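Local coordinates for arginine decarboxylase, A207R protein (Paramecium bursaria Chlorella virus 1, PDB 2NVA) that decarboxylates arginine to agmatine with pyridoxal 5'-phosphate as cofactor, as a virus-encoded member of the eukaryotic ornithine decarboxylase-like family, at residues F282-Y287 with C322-D328; Y287-S291 with L357-F361; P300-R306 with D343-P348. All blocks are in the same frame, centred on the assembly; numbering follows the deposited sequence.

Contact 1: residues F282-Y287 with C322-D328. With PL2 ((4-{[(4-{[amino(imino)methyl]amino}butyl)amino]methyl}-5-hydroxy-6-methylpyridin-3-yl)methyl dihydrogen phosphate), chain J.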
loop_
_atom_site.group_PDB
_atom_site.type_symbol
_atom_site.label_atom_id
_atom_site.label_comp_id
_atom_site.label_asym_id
_atom_site.label_seq_id
_atom_site.Cartn_x
_atom_site.Cartn_y
_atom_site.Cartn_z
ATOM N N PHE A 282 10.935 6.803 12.156
ATOM C CA PHE A 282 10.601 8.063 11.465
ATOM C C PHE A 282 9.105 8.287 11.384
ATOM O O PHE A 282 8.341 7.331 11.486
ATOM C CB PHE A 282 11.183 8.052 10.053
ATOM C CG PHE A 282 12.690 8.098 10.043
ATOM C CD1 PHE A 282 13.367 9.330 9.932
ATOM C CD2 PHE A 282 13.439 6.922 10.195
ATOM C CE1 PHE A 282 14.758 9.378 9.943
ATOM C CE2 PHE A 282 14.831 6.963 10.222
ATOM C CZ PHE A 282 15.493 8.197 10.088
ATOM N N ASN A 283 8.689 9.540 11.183
ATOM C CA ASN A 283 7.259 9.816 10.986
ATOM C C ASN A 283 6.817 9.575 9.532
ATOM O O ASN A 283 5.950 10.277 8.989
ATOM C CB ASN A 283 6.858 11.208 11.510
ATOM C CG ASN A 283 7.573 12.356 10.789
ATOM O OD1 ASN A 283 8.482 12.150 9.976
ATOM N ND2 ASN A 283 7.137 13.577 11.072
ATOM N N GLU A 284 7.447 8.583 8.917
ATOM C CA GLU A 284 7.114 8.080 7.583
ATOM C C GLU A 284 7.156 6.558 7.613
ATOM O O GLU A 284 7.563 5.961 8.621
ATOM C CB GLU A 284 8.111 8.600 6.558
ATOM C CG GLU A 284 7.613 9.802 5.779
ATOM C CD GLU A 284 6.389 9.508 4.910
ATOM O OE1 GLU A 284 5.688 10.474 4.560
ATOM O OE2 GLU A 284 6.118 8.325 4.591
ATOM N N SER A 285 6.723 5.922 6.529
ATOM C CA SER A 285 6.689 4.459 6.500
ATOM C C SER A 285 6.574 3.908 5.083
ATOM O O SER A 285 6.299 4.661 4.142
ATOM C CB SER A 285 5.546 3.925 7.384
ATOM O OG SER A 285 4.309 3.900 6.677
ATOM N N THR A 286 6.791 2.596 4.951
ATOM C CA THR A 286 6.577 1.900 3.677
ATOM C C THR A 286 5.092 1.896 3.275
ATOM O O THR A 286 4.764 1.679 2.114
ATOM C CB THR A 286 7.083 0.449 3.714
ATOM O OG1 THR A 286 6.421 -0.266 4.761
ATOM C CG2 THR A 286 8.580 0.419 3.944
ATOM N N TYR A 287 4.219 2.153 4.250
ATOM C CA TYR A 287 2.780 2.336 4.004
ATOM C C TYR A 287 2.416 3.799 3.747
ATOM O O TYR A 287 1.255 4.132 3.442
ATOM C CB TYR A 287 1.987 1.802 5.195
ATOM C CG TYR A 287 2.091 0.305 5.369
ATOM C CD1 TYR A 287 1.388 -0.554 4.535
ATOM C CD2 TYR A 287 2.918 -0.250 6.347
ATOM C CE1 TYR A 287 1.472 -1.940 4.696
ATOM C CE2 TYR A 287 3.011 -1.639 6.514
ATOM C CZ TYR A 287 2.277 -2.471 5.688
ATOM O OH TYR A 287 2.359 -3.843 5.848
ATOM N N CYS A 322 7.069 4.128 10.838
ATOM C CA CYS A 322 6.324 4.365 12.082
ATOM C C CYS A 322 5.244 3.332 12.398
ATOM O O CYS A 322 4.691 3.359 13.499
ATOM C CB CYS A 322 5.720 5.779 12.105
ATOM S SG CYS A 322 4.721 6.161 10.668
ATOM N N THR A 323 4.916 2.436 11.459
ATOM C CA THR A 323 3.795 1.501 11.698
ATOM C C THR A 323 4.172 0.312 12.586
ATOM O O THR A 323 5.357 0.060 12.856
ATOM C CB THR A 323 3.150 0.948 10.382
ATOM O OG1 THR A 323 4.021 -0.016 9.776
ATOM C CG2 THR A 323 2.834 2.088 9.382
ATOM N N CYS A 324 3.129 -0.401 13.021
ATOM C CA CYS A 324 3.182 -1.639 13.816
ATOM C C CYS A 324 3.923 -2.814 13.164
ATOM O O CYS A 324 4.345 -3.757 13.845
ATOM C CB CYS A 324 1.737 -2.102 14.095
ATOM S SG CYS A 324 0.722 -2.311 12.527
ATOM N N ASP A 325 4.054 -2.764 11.847
ATOM C CA ASP A 325 4.423 -3.932 11.041
ATOM C C ASP A 325 5.929 -4.117 10.908
ATOM O O ASP A 325 6.658 -3.149 10.683
ATOM C CB ASP A 325 3.786 -3.756 9.655
ATOM C CG ASP A 325 3.769 -5.010 8.847
ATOM O OD1 ASP A 325 4.713 -5.838 8.900
ATOM O OD2 ASP A 325 2.778 -5.193 8.092
ATOM N N GLY A 326 6.395 -5.362 11.020
ATOM C CA GLY A 326 7.822 -5.665 10.878
ATOM C C GLY A 326 8.356 -5.538 9.454
ATOM O O GLY A 326 9.571 -5.445 9.247
ATOM N N VAL A 327 7.455 -5.543 8.477
ATOM C CA VAL A 327 7.836 -5.359 7.050
ATOM C C VAL A 327 8.212 -3.901 6.751
ATOM O O VAL A 327 8.927 -3.604 5.775
ATOM C CB VAL A 327 6.719 -5.848 6.092
ATOM C CG1 VAL A 327 5.679 -4.767 5.871
ATOM C CG2 VAL A 327 7.316 -6.304 4.756
ATOM N N ASP A 328 7.744 -3.007 7.620
ATOM C CA ASP A 328 7.886 -1.570 7.426
ATOM C C ASP A 328 9.255 -1.102 7.923
ATOM O O ASP A 328 9.394 -0.540 9.018
ATOM C CB ASP A 328 6.726 -0.872 8.147
ATOM C CG ASP A 328 6.851 0.630 8.166
ATOM O OD1 ASP A 328 7.549 1.210 7.301
ATOM O OD2 ASP A 328 6.257 1.217 9.096
HETATM N N1 PL2 J . -1.393 -5.075 18.976
HETATM C C2 PL2 J . -0.277 -4.596 18.402
HETATM C C2A PL2 J . 0.686 -3.754 19.258
HETATM C C3 PL2 J . 0.001 -4.895 17.065
HETATM O O3 PL2 J . 1.152 -4.420 16.508
HETATM C C4 PL2 J . -0.904 -5.684 16.309
HETATM C C4A PL2 J . -0.698 -6.064 14.824
HETATM C C5 PL2 J . -2.064 -6.142 16.981
HETATM C C6 PL2 J . -2.274 -5.821 18.314
HETATM P P PL2 J . -3.743 -9.147 15.073
HETATM N N PL2 J . 0.704 -6.039 14.409
HETATM C CA PL2 J . 0.822 -5.370 13.088
HETATM C CG PL2 J . 0.558 -5.829 10.605
HETATM O OP2 PL2 J . -3.057 -10.303 14.244
HETATM O OP3 PL2 J . -4.699 -8.367 14.033
HETATM O OP1 PL2 J . -4.556 -9.669 16.193
HETATM O OP4 PL2 J . -2.591 -8.103 15.535
HETATM C C5M PL2 J . -3.090 -7.017 16.241
HETATM C CB PL2 J . -0.053 -6.050 12.006
HETATM C CD PL2 J . -0.216 -6.613 9.532
HETATM N NE PL2 J . 0.149 -6.039 8.223
HETATM C CZ PL2 J . -0.519 -6.279 7.097
HETATM N NH2 PL2 J . -0.121 -5.693 5.955
HETATM N NH1 PL2 J . -1.575 -7.087 7.087
#
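Asp328 reaches across to Thr286, and its carboxylate illustrates how one acidic group can fasten two loops together. Thr286 N donates to Asp328 OD1 over 2.8 Å in a nearly straight bond (174°), descending from well above the carboxylate plane. Asp328 OD2 takes two bonds from its own loop, from Thr323 N and, at 2.6 Å, from Thr323 OG1. Ser285 CB packs 3.3 Å from Asp328 OD2, so the buried group is closely hemmed in. Beside it, Cys322 N donates to Glu284 O over 2.9 Å.

A second polar cluster meets the guanidinium end of the cofactor-agmatine adduct, whose phosphopyridoxyl part is bound by residues of the second subunit such as His176 and Gly254, so the active site is built from both subunits. Tyr287 OH donates to Asp325 OD2 over 2.7 Å, the ring and carboxylate planes lying 34° apart, while Thr323 OG1 sits at the ring edge. Asp325 OD2 also accepts from the adduct's NE at 2.8 Å, and Tyr287 OH accepts from its NH2 at 3.1 Å. The other oxygen, Asp325 OD1, accepts from Val327 N in an Asx turn, which restrains the carboxylate's rotation.

Between the two loops packing thins toward the partly exposed turn at Gly326 and Val327, where Val327 CG1 touches the phenol end of Tyr287; Phe295 of the second subunit packs on Val327 too.

The two loops follow the parallel strands 277-282 and 314-320. Helix 292-295 packs against Thr286 and Val327, strand 262-274 touches Phe282, and Lys148 of the second subunit binds backbone oxygens of the 322-328 loop.

Contact 2: residues Y287-S291 with L357-F361. With PL2 ((4-{[(4-{[amino(imino)methyl]amino}butyl)amino]methyl}-5-hydroxy-6-methylpyridin-3-yl)methyl dihydrogen phosphate), chain J.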
loop_
_atom_site.group_PDB
_atom_site.type_symbol
_atom_site.label_atom_id
_atom_site.label_comp_id
_atom_site.label_asym_id
_atom_site.label_seq_id
_atom_site.Cartn_x
_atom_site.Cartn_y
_atom_site.Cartn_z
ATOM N N TYR A 287 4.219 2.153 4.250
ATOM C CA TYR A 287 2.780 2.336 4.004
ATOM C C TYR A 287 2.416 3.799 3.747
ATOM O O TYR A 287 1.255 4.132 3.442
ATOM C CB TYR A 287 1.987 1.802 5.195
ATOM C CG TYR A 287 2.091 0.305 5.369
ATOM C CD1 TYR A 287 1.388 -0.554 4.535
ATOM C CD2 TYR A 287 2.918 -0.250 6.347
ATOM C CE1 TYR A 287 1.472 -1.940 4.696
ATOM C CE2 TYR A 287 3.011 -1.639 6.514
ATOM C CZ TYR A 287 2.277 -2.471 5.688
ATOM O OH TYR A 287 2.359 -3.843 5.848
ATOM N N GLY A 288 3.401 4.674 3.885
ATOM C CA GLY A 288 3.217 6.092 3.576
ATOM C C GLY A 288 3.904 6.390 2.263
ATOM O O GLY A 288 3.439 5.961 1.205
ATOM N N GLY A 289 5.022 7.105 2.334
ATOM C CA GLY A 289 5.749 7.527 1.136
ATOM C C GLY A 289 6.812 6.557 0.632
ATOM O O GLY A 289 7.410 6.792 -0.431
ATOM N N PHE A 290 7.047 5.482 1.377
ATOM C CA PHE A 290 8.163 4.574 1.073
ATOM C C PHE A 290 7.789 3.204 0.517
ATOM O O PHE A 290 8.507 2.212 0.744
ATOM C CB PHE A 290 9.095 4.437 2.289
ATOM C CG PHE A 290 9.862 5.702 2.594
ATOM C CD1 PHE A 290 11.141 5.902 2.077
ATOM C CD2 PHE A 290 9.285 6.717 3.354
ATOM C CE1 PHE A 290 11.833 7.087 2.339
ATOM C CE2 PHE A 290 9.981 7.891 3.629
ATOM C CZ PHE A 290 11.252 8.075 3.106
ATOM N N SER A 291 6.689 3.131 -0.234
ATOM C CA SER A 291 6.281 1.843 -0.804
ATOM C C SER A 291 7.299 1.288 -1.797
ATOM O O SER A 291 7.336 0.084 -2.024
ATOM C CB SER A 291 4.891 1.928 -1.450
ATOM O OG SER A 291 4.912 2.847 -2.524
ATOM N N LEU A 357 1.087 6.537 -3.549
ATOM C CA LEU A 357 0.842 5.231 -2.945
ATOM C C LEU A 357 0.617 5.263 -1.427
ATOM O O LEU A 357 0.692 4.230 -0.748
ATOM C CB LEU A 357 1.956 4.273 -3.315
ATOM C CG LEU A 357 1.749 3.690 -4.715
ATOM C CD1 LEU A 357 3.063 3.462 -5.392
ATOM C CD2 LEU A 357 0.952 2.405 -4.623
ATOM N N THR A 358 0.310 6.447 -0.917
ATOM C CA THR A 358 0.108 6.668 0.522
ATOM C C THR A 358 -1.119 5.901 1.031
ATOM O O THR A 358 -2.143 5.858 0.365
ATOM C CB THR A 358 -0.024 8.189 0.830
ATOM O OG1 THR A 358 1.183 8.832 0.403
ATOM C CG2 THR A 358 -0.181 8.426 2.326
ATOM N N THR A 359 -0.998 5.294 2.213
ATOM C CA THR A 359 -2.163 4.774 2.946
ATOM C C THR A 359 -2.292 5.452 4.303
ATOM O O THR A 359 -1.344 6.096 4.780
ATOM C CB THR A 359 -2.079 3.257 3.232
ATOM O OG1 THR A 359 -1.166 3.009 4.307
ATOM C CG2 THR A 359 -1.649 2.464 1.987
ATOM N N SER A 360 -3.457 5.276 4.932
ATOM C CA SER A 360 -3.647 5.750 6.292
ATOM C C SER A 360 -3.555 4.608 7.308
ATOM O O SER A 360 -4.101 4.711 8.409
ATOM C CB SER A 360 -4.977 6.510 6.427
ATOM O OG SER A 360 -6.088 5.725 6.047
ATOM N N PHE A 361 -2.858 3.532 6.937
ATOM C CA PHE A 361 -2.678 2.379 7.822
ATOM C C PHE A 361 -2.096 2.843 9.169
ATOM O O PHE A 361 -1.171 3.655 9.198
ATOM C CB PHE A 361 -1.765 1.344 7.158
ATOM C CG PHE A 361 -1.656 0.027 7.923
ATOM C CD1 PHE A 361 -2.800 -0.622 8.418
ATOM C CD2 PHE A 361 -0.416 -0.578 8.110
ATOM C CE1 PHE A 361 -2.692 -1.843 9.101
ATOM C CE2 PHE A 361 -0.297 -1.783 8.793
ATOM C CZ PHE A 361 -1.440 -2.421 9.289
HETATM N N1 PL2 J . -1.393 -5.075 18.976
HETATM C C2 PL2 J . -0.277 -4.596 18.402
HETATM C C2A PL2 J . 0.686 -3.754 19.258
HETATM C C3 PL2 J . 0.001 -4.895 17.065
HETATM O O3 PL2 J . 1.152 -4.420 16.508
HETATM C C4 PL2 J . -0.904 -5.684 16.309
HETATM C C4A PL2 J . -0.698 -6.064 14.824
HETATM C C5 PL2 J . -2.064 -6.142 16.981
HETATM C C6 PL2 J . -2.274 -5.821 18.314
HETATM P P PL2 J . -3.743 -9.147 15.073
HETATM N N PL2 J . 0.704 -6.039 14.409
HETATM C CA PL2 J . 0.822 -5.370 13.088
HETATM C CG PL2 J . 0.558 -5.829 10.605
HETATM O OP2 PL2 J . -3.057 -10.303 14.244
HETATM O OP3 PL2 J . -4.699 -8.367 14.033
HETATM O OP1 PL2 J . -4.556 -9.669 16.193
HETATM O OP4 PL2 J . -2.591 -8.103 15.535
HETATM C C5M PL2 J . -3.090 -7.017 16.241
HETATM C CB PL2 J . -0.053 -6.050 12.006
HETATM C CD PL2 J . -0.216 -6.613 9.532
HETATM N NE PL2 J . 0.149 -6.039 8.223
HETATM C CZ PL2 J . -0.519 -6.279 7.097
HETATM N NH2 PL2 J . -0.121 -5.693 5.955
HETATM N NH1 PL2 J . -1.575 -7.087 7.087
#
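Phe361 meets Tyr287 in an edge-to-face aromatic pair: its CD2 lies 3.7 Å above the centre of the tyrosine ring, with the two planes at 61°. The side chains run alongside each other; with CG opposite its backbone N (chi1 -173°), Phe361 extends its ring edge toward the tyrosine face.

The next shell fixes the backbones behind the rings. Tyr287 O is gripped twice by Thr359, whose N donates over 2.8 Å nearly along the C=O axis, and whose OG1 donates to Tyr287 O, also over 2.8 Å, approaching more from the side of the carbonyl (C=O...O angle 128°) and tilted from its plane. Thr359 OG1 accepts from Phe361 N at 3.2 Å, an ST turn tying the two residues together.

Farther out, Thr358 CA makes a C-H...O contact with Gly288 O at 3.5 Å, and Ser291 OG packs 3.4 Å from Leu357 CB. Leu357 itself touches the other bound adduct, so the contact borders both active sites of the dimer.

Chemically, a buried carbonyl is satisfied by two donors and a tyrosine ring is backed over one face, which should help keep its hydroxyl in place between Asp325 and the guanidinium group of the bound adduct.

Contact 3: residues P300-R306 with D343-P348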
loop_
_atom_site.group_PDB
_atom_site.type_symbol
_atom_site.label_atom_id
_atom_site.label_comp_id
_atom_site.label_asym_id
_atom_site.label_seq_id
_atom_site.Cartn_x
_atom_site.Cartn_y
_atom_site.Cartn_z
ATOM N N PRO A 300 17.116 3.399 0.111
ATOM C CA PRO A 300 17.451 4.818 0.046
ATOM C C PRO A 300 18.288 5.293 1.233
ATOM O O PRO A 300 18.081 4.831 2.352
ATOM C CB PRO A 300 16.085 5.489 0.051
ATOM C CG PRO A 300 15.189 4.555 0.852
ATOM C CD PRO A 300 15.796 3.158 0.737
ATOM N N THR A 301 19.231 6.193 0.970
ATOM C CA THR A 301 20.038 6.816 2.024
ATOM C C THR A 301 19.585 8.278 2.219
ATOM O O THR A 301 19.508 9.042 1.238
ATOM C CB THR A 301 21.548 6.780 1.671
ATOM O OG1 THR A 301 21.968 5.422 1.465
ATOM C CG2 THR A 301 22.408 7.416 2.772
ATOM N N PRO A 302 19.282 8.670 3.469
ATOM C CA PRO A 302 18.872 10.047 3.731
ATOM C C PRO A 302 20.049 11.020 3.805
ATOM O O PRO A 302 21.199 10.611 4.038
ATOM C CB PRO A 302 18.209 9.948 5.094
ATOM C CG PRO A 302 18.971 8.862 5.791
ATOM C CD PRO A 302 19.267 7.853 4.701
ATOM N N GLN A 303 19.728 12.300 3.619
ATOM C CA GLN A 303 20.648 13.413 3.848
ATOM C C GLN A 303 20.296 14.050 5.190
ATOM O O GLN A 303 19.139 14.400 5.418
ATOM C CB GLN A 303 20.470 14.448 2.737
ATOM C CG GLN A 303 20.873 13.925 1.363
ATOM C CD GLN A 303 22.370 13.878 1.207
ATOM O OE1 GLN A 303 23.062 14.860 1.482
ATOM N NE2 GLN A 303 22.888 12.743 0.755
ATOM N N LEU A 304 21.284 14.207 6.068
ATOM C CA LEU A 304 21.059 14.901 7.343
ATOM C C LEU A 304 20.929 16.404 7.121
ATOM O O LEU A 304 21.687 16.992 6.339
ATOM C CB LEU A 304 22.236 14.658 8.284
ATOM C CG LEU A 304 22.194 13.470 9.229
ATOM C CD1 LEU A 304 22.395 12.150 8.474
ATOM C CD2 LEU A 304 23.287 13.688 10.290
ATOM N N LEU A 305 19.965 17.022 7.790
ATOM C CA LEU A 305 19.821 18.476 7.719
ATOM C C LEU A 305 20.732 19.196 8.715
ATOM O O LEU A 305 21.160 20.316 8.459
ATOM C CB LEU A 305 18.354 18.899 7.858
ATOM C CG LEU A 305 17.610 18.557 6.551
ATOM C CD1 LEU A 305 16.125 18.341 6.794
ATOM C CD2 LEU A 305 17.856 19.592 5.456
ATOM N N ARG A 306 21.017 18.544 9.847
ATOM C CA ARG A 306 21.999 19.042 10.817
ATOM C C ARG A 306 23.424 18.874 10.278
ATOM O O ARG A 306 23.811 17.787 9.825
ATOM C CB ARG A 306 21.839 18.293 12.141
ATOM C CG ARG A 306 22.908 18.594 13.166
ATOM C CD ARG A 306 22.570 18.009 14.533
ATOM N NE ARG A 306 22.142 16.606 14.475
ATOM C CZ ARG A 306 22.966 15.558 14.468
ATOM N NH1 ARG A 306 24.282 15.751 14.503
ATOM N NH2 ARG A 306 22.481 14.311 14.431
ATOM N N ASP A 343 15.828 15.230 15.022
ATOM C CA ASP A 343 16.601 15.459 13.785
ATOM C C ASP A 343 15.706 15.279 12.570
ATOM O O ASP A 343 14.881 14.358 12.531
ATOM C CB ASP A 343 17.746 14.449 13.641
ATOM C CG ASP A 343 19.043 14.918 14.292
ATOM O OD1 ASP A 343 19.343 16.133 14.207
ATOM O OD2 ASP A 343 19.781 14.075 14.842
ATOM N N TRP A 344 15.885 16.138 11.575
ATOM C CA TRP A 344 15.208 15.945 10.303
ATOM C C TRP A 344 16.209 15.440 9.288
ATOM O O TRP A 344 17.401 15.813 9.313
ATOM C CB TRP A 344 14.603 17.271 9.811
ATOM C CG TRP A 344 13.364 17.705 10.553
ATOM C CD1 TRP A 344 13.300 18.466 11.695
ATOM C CD2 TRP A 344 12.016 17.429 10.179
ATOM N NE1 TRP A 344 11.985 18.670 12.060
ATOM C CE2 TRP A 344 11.178 18.032 11.149
ATOM C CE3 TRP A 344 11.429 16.713 9.124
ATOM C CZ2 TRP A 344 9.776 17.948 11.081
ATOM C CZ3 TRP A 344 10.041 16.634 9.062
ATOM C CH2 TRP A 344 9.233 17.241 10.035
ATOM N N VAL A 345 15.728 14.599 8.387
ATOM C CA VAL A 345 16.516 14.179 7.236
ATOM C C VAL A 345 15.655 14.365 5.996
ATOM O O VAL A 345 14.440 14.532 6.116
ATOM C CB VAL A 345 16.984 12.692 7.342
ATOM C CG1 VAL A 345 17.762 12.460 8.653
ATOM C CG2 VAL A 345 15.798 11.724 7.266
ATOM N N TYR A 346 16.266 14.333 4.815
ATOM C CA TYR A 346 15.454 14.207 3.619
ATOM C C TYR A 346 15.997 13.152 2.672
ATOM O O TYR A 346 17.189 12.867 2.653
ATOM C CB TYR A 346 15.250 15.562 2.923
ATOM C CG TYR A 346 16.457 16.084 2.183
ATOM C CD1 TYR A 346 16.686 15.742 0.841
ATOM C CD2 TYR A 346 17.358 16.942 2.809
ATOM C CE1 TYR A 346 17.791 16.215 0.159
ATOM C CE2 TYR A 346 18.465 17.433 2.118
ATOM C CZ TYR A 346 18.676 17.055 0.805
ATOM O OH TYR A 346 19.777 17.539 0.132
ATOM N N PHE A 347 15.090 12.584 1.880
ATOM C CA PHE A 347 15.436 11.602 0.868
ATOM C C PHE A 347 15.342 12.253 -0.502
ATOM O O PHE A 347 14.258 12.716 -0.902
ATOM C CB PHE A 347 14.490 10.401 0.960
ATOM C CG PHE A 347 14.706 9.566 2.190
ATOM C CD1 PHE A 347 15.536 8.451 2.144
ATOM C CD2 PHE A 347 14.105 9.916 3.405
ATOM C CE1 PHE A 347 15.750 7.670 3.281
ATOM C CE2 PHE A 347 14.312 9.142 4.555
ATOM C CZ PHE A 347 15.150 8.014 4.487
ATOM N N PRO A 348 16.486 12.325 -1.209
ATOM C CA PRO A 348 16.516 12.958 -2.529
ATOM C C PRO A 348 15.707 12.170 -3.561
ATOM O O PRO A 348 15.527 10.975 -3.391
ATOM C CB PRO A 348 18.008 12.931 -2.912
ATOM C CG PRO A 348 18.754 12.679 -1.627
ATOM C CD PRO A 348 17.820 11.845 -0.782
HETATM O O HOH W 1 22.231 17.459 1.753
HETATM O O HOH W 2 19.710 15.975 10.795
#
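Pro302 CB lies over one face of the Phe347 ring in a CH-pi contact, 3.9 Å from the centroid, while Pro300 O is in plane at the ring's edge. The Tyr346 ring is used likewise: Gln303 CB stands over one face, and Leu305 CD2 comes to the edge. These rings belong to a short antiparallel pair, strands 303-304 and 344-347, in the mixed sheet of the beta domain. Gln303 and Tyr346 form the hydrogen-bonded pair, with Gln303 N to Tyr346 O at 2.8 Å and almost straight (177°), answered by Tyr346 N to Gln303 O at 2.9 Å. Leu304 and Val345 form the adjoining non-hydrogen-bonded pair.

Just past strand 303-304, Leu305 N still bonds to Trp344 O, and Leu305 CD1 packs 3.5 Å from Trp344 CB; helix 2-11 covers both residues. Strand 262-274 lies along the other edge of strand 344-347.

The far end is fastened by a side-on salt bridge. Bent at chi3 (48°), Arg306 turns its guanidinium edge to the carboxylate: NE donates to Asp343 OD1 at 2.9 Å and NH2 to Asp343 OD2 at 2.7 Å, both on the syn sides. Arg306 NH2 also donates to Glu338 O, and His340 N to Asp343 OD2. Beside the central Gln303-Tyr346 pair, one water donates to Gln303 OE1 at 2.7 Å and lies 2.9 Å from Tyr346 OH.

How the contacts relate
From the N-terminal side, the chain leaves strand 277-282, runs through 282-287 and continues directly into 287-291, so contacts 1 and 2 begin together and share Tyr287. It then passes 300-306, which opens contact 3, before 322-328 closes contact 1. Contacts 1 and 3 therefore cross. Residues 343-348 close contact 3, and 357-361 closes contact 2 last, so contact 3 is nested within the loop of contact 2, whereas contacts 1 and 2 cross. Side chains bridge them: Phe290 packs on Phe347, Phe282 on Val345, and Glu284 OE2 probably hydrogen-bonds Gly289 N, joining contacts 1 and 2. Together they join the ligand-bearing loops at the subunit interface to the mixed sheet of the beta domain.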